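Side-chain contacts in member of s1p family of ribosomal proteins (Pyrococcus furiosus, PDB 5YH1), which probably acts as a nuclease of the DHH family, the present chain being its manganese-binding DHH domain: residues Ile80-Ile83 with Glu84-Ala87; Phe106-Leu109 with Glu110-Leu113; Met120-His123 with Met124-Asp128; Glu143-Pro146 with Ala147-Leu151. One frame throughout, in Å; residues are numbered along the deposited sequence.

Contact 1: residues Ile80-Ile83 with Glu84-Ala87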
loop_
_atom_site.group_PDB
_atom_site.type_symbol
_atom_site.label_atom_id
_atom_site.label_comp_id
_atom_site.label_asym_id
_atom_site.label_seq_id
_atom_site.Cartn_x
_atom_site.Cartn_y
_atom_site.Cartn_z
ATOM N N ILE A 80 -16.652 0.141 -24.458
ATOM C CA ILE A 80 -17.752 0.473 -23.536
ATOM C C ILE A 80 -19.101 0.661 -24.250
ATOM O O ILE A 80 -20.102 0.095 -23.811
ATOM C CB ILE A 80 -17.423 1.710 -22.657
ATOM C CG1 ILE A 80 -16.301 1.401 -21.655
ATOM C CG2 ILE A 80 -18.655 2.213 -21.920
ATOM C CD1 ILE A 80 -16.569 0.242 -20.729
ATOM N N PRO A 81 -19.140 1.451 -25.347
ATOM C CA PRO A 81 -20.414 1.600 -26.070
ATOM C C PRO A 81 -21.013 0.287 -26.573
ATOM O O PRO A 81 -22.231 0.129 -26.542
ATOM C CB PRO A 81 -20.055 2.512 -27.250
ATOM C CG PRO A 81 -18.870 3.277 -26.789
ATOM C CD PRO A 81 -18.106 2.360 -25.874
ATOM N N LEU A 82 -20.178 -0.633 -27.051
ATOM C CA LEU A 82 -20.674 -1.928 -27.506
ATOM C C LEU A 82 -21.250 -2.721 -26.337
ATOM O O LEU A 82 -22.315 -3.316 -26.454
ATOM C CB LEU A 82 -19.578 -2.747 -28.195
ATOM C CG LEU A 82 -19.052 -2.250 -29.539
ATOM C CD1 LEU A 82 -18.131 -3.298 -30.142
ATOM C CD2 LEU A 82 -20.189 -1.912 -30.503
ATOM N N ILE A 83 -20.549 -2.717 -25.208
ATOM C CA ILE A 83 -21.047 -3.384 -24.010
ATOM C C ILE A 83 -22.413 -2.828 -23.620
ATOM O O ILE A 83 -23.316 -3.587 -23.267
ATOM C CB ILE A 83 -20.062 -3.251 -22.830
ATOM C CG1 ILE A 83 -18.822 -4.112 -23.089
ATOM C CG2 ILE A 83 -20.729 -3.650 -21.513
ATOM C CD1 ILE A 83 -17.698 -3.889 -22.097
ATOM N N GLU A 84 -22.557 -1.507 -23.693
ATOM C CA GLU A 84 -23.804 -0.854 -23.301
ATOM C C GLU A 84 -24.962 -1.123 -24.264
ATOM O O GLU A 84 -26.112 -1.182 -23.828
ATOM C CB GLU A 84 -23.595 0.653 -23.079
ATOM C CG GLU A 84 -22.778 0.926 -21.819
ATOM C CD GLU A 84 -22.683 2.391 -21.445
ATOM O OE1 GLU A 84 -22.559 3.239 -22.359
ATOM O OE2 GLU A 84 -22.720 2.685 -20.227
ATOM N N LYS A 85 -24.671 -1.319 -25.549
ATOM C CA LYS A 85 -25.737 -1.610 -26.511
ATOM C C LYS A 85 -26.257 -3.053 -26.402
ATOM O O LYS A 85 -27.423 -3.303 -26.695
ATOM C CB LYS A 85 -25.326 -1.258 -27.949
ATOM C CG LYS A 85 -24.706 -2.380 -28.765
ATOM C CD LYS A 85 -24.768 -2.082 -30.256
ATOM C CE LYS A 85 -24.051 -0.787 -30.608
ATOM N NZ LYS A 85 -23.671 -0.733 -32.047
ATOM N N VAL A 86 -25.415 -3.998 -25.981
ATOM C CA VAL A 86 -25.843 -5.404 -25.883
ATOM C C VAL A 86 -26.282 -5.844 -24.486
ATOM O O VAL A 86 -26.923 -6.876 -24.347
ATOM C CB VAL A 86 -24.774 -6.393 -26.418
ATOM C CG1 VAL A 86 -24.345 -5.997 -27.822
ATOM C CG2 VAL A 86 -23.578 -6.503 -25.485
ATOM N N ALA A 87 -25.956 -5.070 -23.460
ATOM C CA ALA A 87 -26.310 -5.448 -22.096
ATOM C C ALA A 87 -27.607 -4.779 -21.657
ATOM O O ALA A 87 -27.764 -3.568 -21.826
ATOM C CB ALA A 87 -25.192 -5.078 -21.142
#
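The carbonyl oxygen of Leu82 is approached by two backbone N-H groups of the next turn: Val86 N reaches Leu82 O at 3.2 Å, somewhat bent (147°), while Lys85 N gives Leu82 O a weak second bond. The better bond of Lys85 N goes to Pro81 O, 3.0 Å away, and Glu84 N holds Ile80 O at 2.9 Å, so the donors advance residue by residue along the turn. Both methyls of Val86 lie against the same oxygen, CG1 3.6 Å from Leu82 O. Glu84 lays its methylene carbon along the backbone: with CG beside the backbone N (chi1 -71°), CG comes to 3.4 Å from Ile80 O, and the extended chain carries the carboxylate past CG2 of Ile80. Lys85 runs alongside Leu82 in the same direction; a bend at chi3 (59°) turns its CE to 4.0 Å from Leu82 CD2. Leu82 and Ile83 also pack on Ile52 of helix 32-53. Ala87 closes the run, its N weakly bonded to Ile83 O as the chain leaves helical geometry. This is the C-terminal turn of helix 66-86, which follows strand 58-63 and leads through helix 92-96 to strand 97-102 of the parallel DHH sheet.

Contact 2: residues Phe106-Leu109 with Glu110-Leu113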
loop_
_atom_site.group_PDB
_atom_site.type_symbol
_atom_site.label_atom_id
_atom_site.label_comp_id
_atom_site.label_asym_id
_atom_site.label_seq_id
_atom_site.Cartn_x
_atom_site.Cartn_y
_atom_site.Cartn_z
ATOM N N PHE A 106 6.424 -5.039 -17.374
ATOM C CA PHE A 106 5.981 -6.379 -17.713
ATOM C C PHE A 106 4.799 -6.743 -16.823
ATOM O O PHE A 106 4.481 -6.030 -15.869
ATOM C CB PHE A 106 7.135 -7.385 -17.584
ATOM C CG PHE A 106 7.633 -7.581 -16.177
ATOM C CD1 PHE A 106 8.533 -6.690 -15.609
ATOM C CD2 PHE A 106 7.235 -8.688 -15.431
ATOM C CE1 PHE A 106 9.005 -6.885 -14.316
ATOM C CE2 PHE A 106 7.710 -8.886 -14.142
ATOM C CZ PHE A 106 8.587 -7.980 -13.585
ATOM N N TYR A 107 4.130 -7.835 -17.167
ATOM C CA TYR A 107 2.969 -8.301 -16.429
ATOM C C TYR A 107 3.461 -8.981 -15.139
ATOM O O TYR A 107 3.737 -10.175 -15.115
ATOM C CB TYR A 107 2.153 -9.240 -17.325
ATOM C CG TYR A 107 0.708 -9.507 -16.935
ATOM C CD1 TYR A 107 0.107 -8.900 -15.832
ATOM C CD2 TYR A 107 -0.069 -10.362 -17.706
ATOM C CE1 TYR A 107 -1.218 -9.164 -15.504
ATOM C CE2 TYR A 107 -1.391 -10.618 -17.390
ATOM C CZ TYR A 107 -1.962 -10.015 -16.291
ATOM O OH TYR A 107 -3.285 -10.282 -15.992
ATOM N N GLU A 108 3.612 -8.179 -14.091
ATOM C CA GLU A 108 4.115 -8.617 -12.782
ATOM C C GLU A 108 3.242 -9.664 -12.144
ATOM O O GLU A 108 2.029 -9.627 -12.318
ATOM C CB GLU A 108 4.093 -7.452 -11.802
ATOM C CG GLU A 108 5.322 -6.607 -11.775
ATOM C CD GLU A 108 5.221 -5.564 -10.687
ATOM O OE1 GLU A 108 6.073 -5.575 -9.786
ATOM O OE2 GLU A 108 4.276 -4.760 -10.721
ATOM N N LEU A 109 3.836 -10.527 -11.324
ATOM C CA LEU A 109 3.056 -11.567 -10.638
ATOM C C LEU A 109 2.018 -10.974 -9.697
ATOM O O LEU A 109 0.911 -11.499 -9.594
ATOM C CB LEU A 109 3.950 -12.561 -9.893
ATOM C CG LEU A 109 4.796 -13.489 -10.773
ATOM C CD1 LEU A 109 5.480 -14.553 -9.934
ATOM C CD2 LEU A 109 3.957 -14.142 -11.859
ATOM N N GLU A 110 2.352 -9.866 -9.038
ATOM C CA GLU A 110 1.387 -9.216 -8.160
ATOM C C GLU A 110 0.145 -8.780 -8.942
ATOM O O GLU A 110 -0.973 -8.897 -8.440
ATOM C CB GLU A 110 2.018 -8.025 -7.424
ATOM C CG GLU A 110 1.057 -7.355 -6.449
ATOM C CD GLU A 110 1.727 -6.383 -5.480
ATOM O OE1 GLU A 110 2.966 -6.222 -5.520
ATOM O OE2 GLU A 110 1.002 -5.778 -4.661
ATOM N N ASP A 111 0.337 -8.295 -10.172
ATOM C CA ASP A 111 -0.784 -7.909 -11.030
ATOM C C ASP A 111 -1.611 -9.105 -11.485
ATOM O O ASP A 111 -2.828 -9.094 -11.356
ATOM C CB ASP A 111 -0.304 -7.134 -12.267
ATOM C CG ASP A 111 0.267 -5.764 -11.919
ATOM O OD1 ASP A 111 0.147 -5.334 -10.760
ATOM O OD2 ASP A 111 0.853 -5.118 -12.810
ATOM N N VAL A 112 -0.963 -10.125 -12.043
ATOM C CA VAL A 112 -1.718 -11.254 -12.578
ATOM C C VAL A 112 -2.412 -12.046 -11.459
ATOM O O VAL A 112 -3.540 -12.528 -11.628
ATOM C CB VAL A 112 -0.848 -12.170 -13.460
ATOM C CG1 VAL A 112 0.136 -12.986 -12.628
ATOM C CG2 VAL A 112 -1.737 -13.071 -14.293
ATOM N N LEU A 113 -1.771 -12.148 -10.303
ATOM C CA LEU A 113 -2.378 -12.910 -9.201
ATOM C C LEU A 113 -3.625 -12.201 -8.695
ATOM O O LEU A 113 -4.636 -12.831 -8.400
ATOM C CB LEU A 113 -1.357 -13.168 -8.088
ATOM C CG LEU A 113 -0.258 -14.159 -8.519
ATOM C CD1 LEU A 113 0.851 -14.211 -7.488
ATOM C CD2 LEU A 113 -0.826 -15.548 -8.764
HETATM O O HOH W 1 2.794 -3.295 -12.328
#
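Val112 is the bump that fits against Tyr107: its CB sits over one face of the phenol ring, 4.0 Å from the centroid and displaced toward the rim, a CH-pi contact. CG2 of Val112 continues outward along the ring to lie 3.6 Å from Tyr107 OH. The ring's edge is met by Asp111, whose CB lies in plane 3.9 Å from Tyr107 CE1, so the tyrosine is wedged beside the first helical turn from two directions. Swinging CG anti to the backbone N (chi1 -162°) is what brings the ring against that turn, where OH hydrogen-bonds Asp115. The other methyl of Val112, CG1, fits alongside Leu109, 4.1 Å from its CD2, and Leu113 folds over the Leu109 carbonyl, its CG 3.1 Å from Leu109 O. Glu108 OE2 and Asp111 OD2 are like charges 4.0 Å apart, their carboxylate planes nearly perpendicular; one water donates to both, at 2.6 Å from Glu108 OE2 and 2.7 Å from Asp111 OD2, and probably eases their repulsion. Ser102 OG also bonds Asp111 OD2. With Tyr107 centring an inverse gamma turn and Glu108 at the N-cap position, the whole forms the N-terminal start of helix 109-126.

Contact 3: residues Met120-His123 with Met124-Asp128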
loop_
_atom_site.group_PDB
_atom_site.type_symbol
_atom_site.label_atom_id
_atom_site.label_comp_id
_atom_site.label_asym_id
_atom_site.label_seq_id
_atom_site.Cartn_x
_atom_site.Cartn_y
_atom_site.Cartn_z
HETATM N N MSE A 120 -11.776 -15.021 -10.330
HETATM C CA MSE A 120 -12.318 -16.241 -9.732
HETATM C C MSE A 120 -13.434 -15.913 -8.758
HETATM O O MSE A 120 -14.400 -16.664 -8.642
HETATM C CB MSE A 120 -11.209 -17.062 -9.077
HETATM C CG MSE A 120 -10.361 -17.810 -10.102
HETATM SE SE MSE A 120 -11.461 -19.034 -11.199
HETATM C CE MSE A 120 -12.251 -20.113 -9.742
ATOM N N GLU A 121 -13.345 -14.782 -8.066
ATOM C CA GLU A 121 -14.452 -14.374 -7.197
ATOM C C GLU A 121 -15.726 -14.074 -7.992
ATOM O O GLU A 121 -16.807 -14.515 -7.618
ATOM C CB GLU A 121 -14.095 -13.160 -6.340
ATOM C CG GLU A 121 -15.281 -12.720 -5.496
ATOM C CD GLU A 121 -14.916 -11.787 -4.369
ATOM O OE1 GLU A 121 -13.813 -11.912 -3.808
ATOM O OE2 GLU A 121 -15.751 -10.934 -4.034
ATOM N N ASP A 122 -15.605 -13.295 -9.065
ATOM C CA ASP A 122 -16.758 -13.005 -9.922
ATOM C C ASP A 122 -17.334 -14.284 -10.529
ATOM O O ASP A 122 -18.550 -14.432 -10.637
ATOM C CB ASP A 122 -16.386 -12.020 -11.030
ATOM C CG ASP A 122 -16.247 -10.597 -10.529
ATOM O OD1 ASP A 122 -16.658 -10.284 -9.395
ATOM O OD2 ASP A 122 -15.723 -9.771 -11.284
ATOM N N HIS A 123 -16.457 -15.193 -10.930
ATOM C CA HIS A 123 -16.875 -16.482 -11.443
ATOM C C HIS A 123 -17.720 -17.247 -10.415
ATOM O O HIS A 123 -18.854 -17.613 -10.692
ATOM C CB HIS A 123 -15.655 -17.306 -11.833
ATOM C CG HIS A 123 -15.988 -18.618 -12.469
ATOM N ND1 HIS A 123 -16.703 -18.715 -13.644
ATOM C CD2 HIS A 123 -15.692 -19.887 -12.102
ATOM C CE1 HIS A 123 -16.829 -19.987 -13.976
ATOM N NE2 HIS A 123 -16.227 -20.719 -13.056
HETATM N N MSE A 124 -17.175 -17.446 -9.223
HETATM C CA MSE A 124 -17.837 -18.256 -8.199
HETATM C C MSE A 124 -19.032 -17.556 -7.624
HETATM O O MSE A 124 -20.058 -18.172 -7.381
HETATM C CB MSE A 124 -16.879 -18.560 -7.053
HETATM C CG MSE A 124 -15.727 -19.462 -7.491
HETATM SE SE MSE A 124 -14.421 -19.692 -6.020
HETATM C CE MSE A 124 -13.596 -17.919 -5.856
ATOM N N ARG A 125 -18.927 -16.256 -7.404
ATOM C CA ARG A 125 -19.980 -15.529 -6.695
ATOM C C ARG A 125 -21.160 -15.137 -7.590
ATOM O O ARG A 125 -22.308 -15.230 -7.171
ATOM C CB ARG A 125 -19.377 -14.294 -6.045
ATOM C CG ARG A 125 -20.258 -13.617 -5.027
ATOM C CD ARG A 125 -19.484 -12.505 -4.362
ATOM N NE ARG A 125 -20.257 -11.889 -3.296
ATOM C CZ ARG A 125 -19.755 -11.069 -2.381
ATOM N NH1 ARG A 125 -18.469 -10.755 -2.379
ATOM N NH2 ARG A 125 -20.549 -10.567 -1.452
ATOM N N PHE A 126 -20.877 -14.691 -8.812
ATOM C CA PHE A 126 -21.926 -14.211 -9.715
ATOM C C PHE A 126 -22.116 -15.074 -10.960
ATOM O O PHE A 126 -22.976 -14.777 -11.766
ATOM C CB PHE A 126 -21.635 -12.770 -10.135
ATOM C CG PHE A 126 -21.399 -11.848 -8.981
ATOM C CD1 PHE A 126 -22.427 -11.551 -8.095
ATOM C CD2 PHE A 126 -20.149 -11.281 -8.768
ATOM C CE1 PHE A 126 -22.210 -10.704 -7.021
ATOM C CE2 PHE A 126 -19.930 -10.436 -7.696
ATOM C CZ PHE A 126 -20.956 -10.148 -6.818
ATOM N N GLY A 127 -21.318 -16.125 -11.126
ATOM C CA GLY A 127 -21.423 -16.989 -12.307
ATOM C C GLY A 127 -20.861 -16.400 -13.594
ATOM O O GLY A 127 -21.096 -16.945 -14.668
ATOM N N ASP A 128 -20.120 -15.294 -13.505
ATOM C CA ASP A 128 -19.461 -14.715 -14.683
ATOM C C ASP A 128 -18.508 -15.717 -15.323
ATOM O O ASP A 128 -17.836 -16.481 -14.628
ATOM C CB ASP A 128 -18.629 -13.483 -14.307
ATOM C CG ASP A 128 -19.466 -12.314 -13.857
ATOM O OD1 ASP A 128 -20.627 -12.201 -14.275
ATOM O OD2 ASP A 128 -18.954 -11.491 -13.080
#
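The helix ends at Phe126: Met124 N still bonds Met120 O at 2.9 Å, but Gly127 takes a positive phi (75°) and its N makes only a weak bond to His123 O, as does Asp128 N to Asp122 O. His123 reaches past the helix end. Its CG lies anti to the backbone N (chi1 -176°), and ND1 donates in the ring plane to Asp128 O, almost straight (2.7 Å, 164°). A leucine here would probably leave Asp128 O without that donor and hold the residue after the glycine less firmly to the helix. Glu121 and Arg125 extend side by side, and Arg125 NH1 forms a salt bridge to Glu121 OE2 at 3.2 Å, the oxygen lying at the guanidinium edge but met from above the carboxylate plane. Arg125 NH2 has a second charge, Glu91 of the second subunit, whose Trp94 packs on Glu121, Met124 and Arg125. Asp122 OD1 rests at the edge of the Phe126 ring, 3.7 Å from CD2. Asp128 OD2, hydrogen-bonded by His95, touches Asp122 CB at 3.3 Å. The selenomethionines Met120 and Met124 pack obliquely, Met120 CB 4.1 Å from Met124 CE. The arrangement is a glycine-terminated helix end, here closing helix 109-126 just before strand 132-136.

Contact 4: residues Glu143-Pro146 with Ala147-Leu151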
loop_
_atom_site.group_PDB
_atom_site.type_symbol
_atom_site.label_atom_id
_atom_site.label_comp_id
_atom_site.label_asym_id
_atom_site.label_seq_id
_atom_site.Cartn_x
_atom_site.Cartn_y
_atom_site.Cartn_z
ATOM N N GLU A 143 9.637 -11.955 -20.300
ATOM C CA GLU A 143 9.371 -11.611 -18.891
ATOM C C GLU A 143 7.880 -11.704 -18.538
ATOM O O GLU A 143 7.517 -11.714 -17.362
ATOM C CB GLU A 143 9.889 -10.203 -18.562
ATOM C CG GLU A 143 11.390 -10.117 -18.324
ATOM C CD GLU A 143 12.218 -10.449 -19.561
ATOM O OE1 GLU A 143 13.175 -11.245 -19.434
ATOM O OE2 GLU A 143 11.910 -9.937 -20.665
ATOM N N ASP A 144 7.025 -11.759 -19.554
ATOM C CA ASP A 144 5.590 -11.877 -19.352
ATOM C C ASP A 144 5.092 -13.324 -19.251
ATOM O O ASP A 144 3.961 -13.554 -18.821
ATOM C CB ASP A 144 4.860 -11.146 -20.471
ATOM C CG ASP A 144 5.220 -9.669 -20.517
ATOM O OD1 ASP A 144 4.802 -8.947 -19.591
ATOM O OD2 ASP A 144 5.930 -9.242 -21.453
ATOM N N ILE A 145 5.937 -14.289 -19.623
ATOM C CA ILE A 145 5.526 -15.703 -19.688
ATOM C C ILE A 145 5.046 -16.294 -18.341
ATOM O O ILE A 145 4.028 -17.003 -18.292
ATOM C CB ILE A 145 6.641 -16.554 -20.334
ATOM C CG1 ILE A 145 6.688 -16.239 -21.838
ATOM C CG2 ILE A 145 6.401 -18.044 -20.109
ATOM C CD1 ILE A 145 7.813 -16.904 -22.605
ATOM N N PRO A 146 5.752 -16.002 -17.242
ATOM C CA PRO A 146 5.263 -16.499 -15.943
ATOM C C PRO A 146 3.806 -16.147 -15.656
ATOM O O PRO A 146 3.055 -16.986 -15.171
ATOM C CB PRO A 146 6.199 -15.825 -14.944
ATOM C CG PRO A 146 7.483 -15.664 -15.704
ATOM C CD PRO A 146 7.090 -15.390 -17.130
ATOM N N ALA A 147 3.401 -14.921 -15.980
ATOM C CA ALA A 147 2.003 -14.514 -15.827
ATOM C C ALA A 147 1.084 -15.335 -16.714
ATOM O O ALA A 147 -0.013 -15.724 -16.303
ATOM C CB ALA A 147 1.847 -13.030 -16.145
ATOM N N TYR A 148 1.528 -15.601 -17.937
ATOM C CA TYR A 148 0.706 -16.333 -18.897
ATOM C C TYR A 148 0.583 -17.816 -18.524
ATOM O O TYR A 148 -0.468 -18.410 -18.715
ATOM C CB TYR A 148 1.236 -16.168 -20.326
ATOM C CG TYR A 148 1.296 -14.732 -20.834
ATOM C CD1 TYR A 148 0.378 -13.769 -20.417
ATOM C CD2 TYR A 148 2.267 -14.350 -21.747
ATOM C CE1 TYR A 148 0.437 -12.475 -20.893
ATOM C CE2 TYR A 148 2.337 -13.054 -22.225
ATOM C CZ TYR A 148 1.420 -12.123 -21.798
ATOM O OH TYR A 148 1.494 -10.842 -22.280
ATOM N N LYS A 149 1.639 -18.407 -17.978
ATOM C CA LYS A 149 1.546 -19.784 -17.468
ATOM C C LYS A 149 0.451 -19.907 -16.414
ATOM O O LYS A 149 -0.295 -20.880 -16.406
ATOM C CB LYS A 149 2.876 -20.242 -16.894
ATOM C CG LYS A 149 3.895 -20.526 -17.977
ATOM C CD LYS A 149 5.227 -20.926 -17.388
ATOM C CE LYS A 149 6.151 -21.414 -18.482
ATOM N NZ LYS A 149 7.377 -22.025 -17.905
ATOM N N ARG A 150 0.328 -18.894 -15.558
ATOM C CA ARG A 150 -0.707 -18.886 -14.543
ATOM C C ARG A 150 -2.091 -18.691 -15.136
ATOM O O ARG A 150 -3.024 -19.417 -14.770
ATOM C CB ARG A 150 -0.400 -17.843 -13.474
ATOM C CG ARG A 150 0.756 -18.270 -12.585
ATOM C CD ARG A 150 1.351 -17.081 -11.873
ATOM N NE ARG A 150 2.445 -17.438 -10.975
ATOM C CZ ARG A 150 3.685 -17.716 -11.359
ATOM N NH1 ARG A 150 4.024 -17.723 -12.651
ATOM N NH2 ARG A 150 4.599 -18.001 -10.437
ATOM N N LEU A 151 -2.237 -17.747 -16.067
ATOM C CA LEU A 151 -3.533 -17.560 -16.734
ATOM C C LEU A 151 -3.986 -18.808 -17.514
ATOM O O LEU A 151 -5.180 -19.120 -17.563
ATOM C CB LEU A 151 -3.513 -16.331 -17.654
ATOM C CG LEU A 151 -3.453 -14.982 -16.932
ATOM C CD1 LEU A 151 -3.155 -13.862 -17.911
ATOM C CD2 LEU A 151 -4.746 -14.694 -16.187
HETATM O O HOH W 2 5.384 -12.408 -15.619
#
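Tyr148 lays one ring face on the backbone of Asp144 in the beta-alpha-beta unit formed by strand 132-136, helix 145-152 and strand 158-161. Asp144 O stands 3.4 Å above the ring plane, offset toward the rim, and Asp144 CB lies 3.6 Å from Tyr148 CE2. The tyrosine CG is anti to the carbonyl carbon (chi1 -59°), which turns the ring back over Asp144. Two residues on, Pro146 O is held twice by a single residue: Arg150 NH1 bonds it at 2.8 Å from well above the carbonyl plane, Arg150 N only weakly at 3.4 Å. The oxygen lies at the guanidinium edge. Ile145 O receives Lys149 N at 2.8 Å, almost straight, and the Ile145 side chain runs obliquely across the extended lysine chain, CG2 3.8 Å from Lys149 CE. The next shell fixes the polar ends. Asp144 spreads its carboxylate between Tyr107 N at OD1 and Thr141 OG1 at OD2, while Tyr148 OH bonds Gly139 O. Glu263 and Glu299 of the second subunit form salt bridges with Arg150 NE and NH2, so the group holding Pro146 O is itself positioned across the subunit interface. A valine in place of Tyr148 would probably leave Gly139 O without its hydroxyl partner and open a gap beside Asp144 CB. On the N-terminal side, one water spans the turn, donating to Glu143 O at 2.8 Å and accepting from Ala147 N at 3.2 Å.

Overall arrangement
All four contacts lie in the DHH N-terminal domain and follow one another along the chain. Contacts 2 and 3 sit toward opposite ends of helix 109-126, their centres 21 Å apart. Contact 2 touches contact 4, their centres 8 Å apart, through the Tyr107 N to Asp144 OD1 bond and through packing: Leu109 CD1 lies 3.6 Å from Arg150 NH2, and Tyr107 O 3.6 Å from Ala147 CB. This pair is nearest the metal site; the Asp144 side chain is about 12 Å from the bound manganese ion, and that of Tyr107 about 11 Å from that of the ligand Asp137. Contact 1 stands apart, its nearest atoms about 11 Å from contact 3. Contacts 2, 3 and 4 all touch the second subunit.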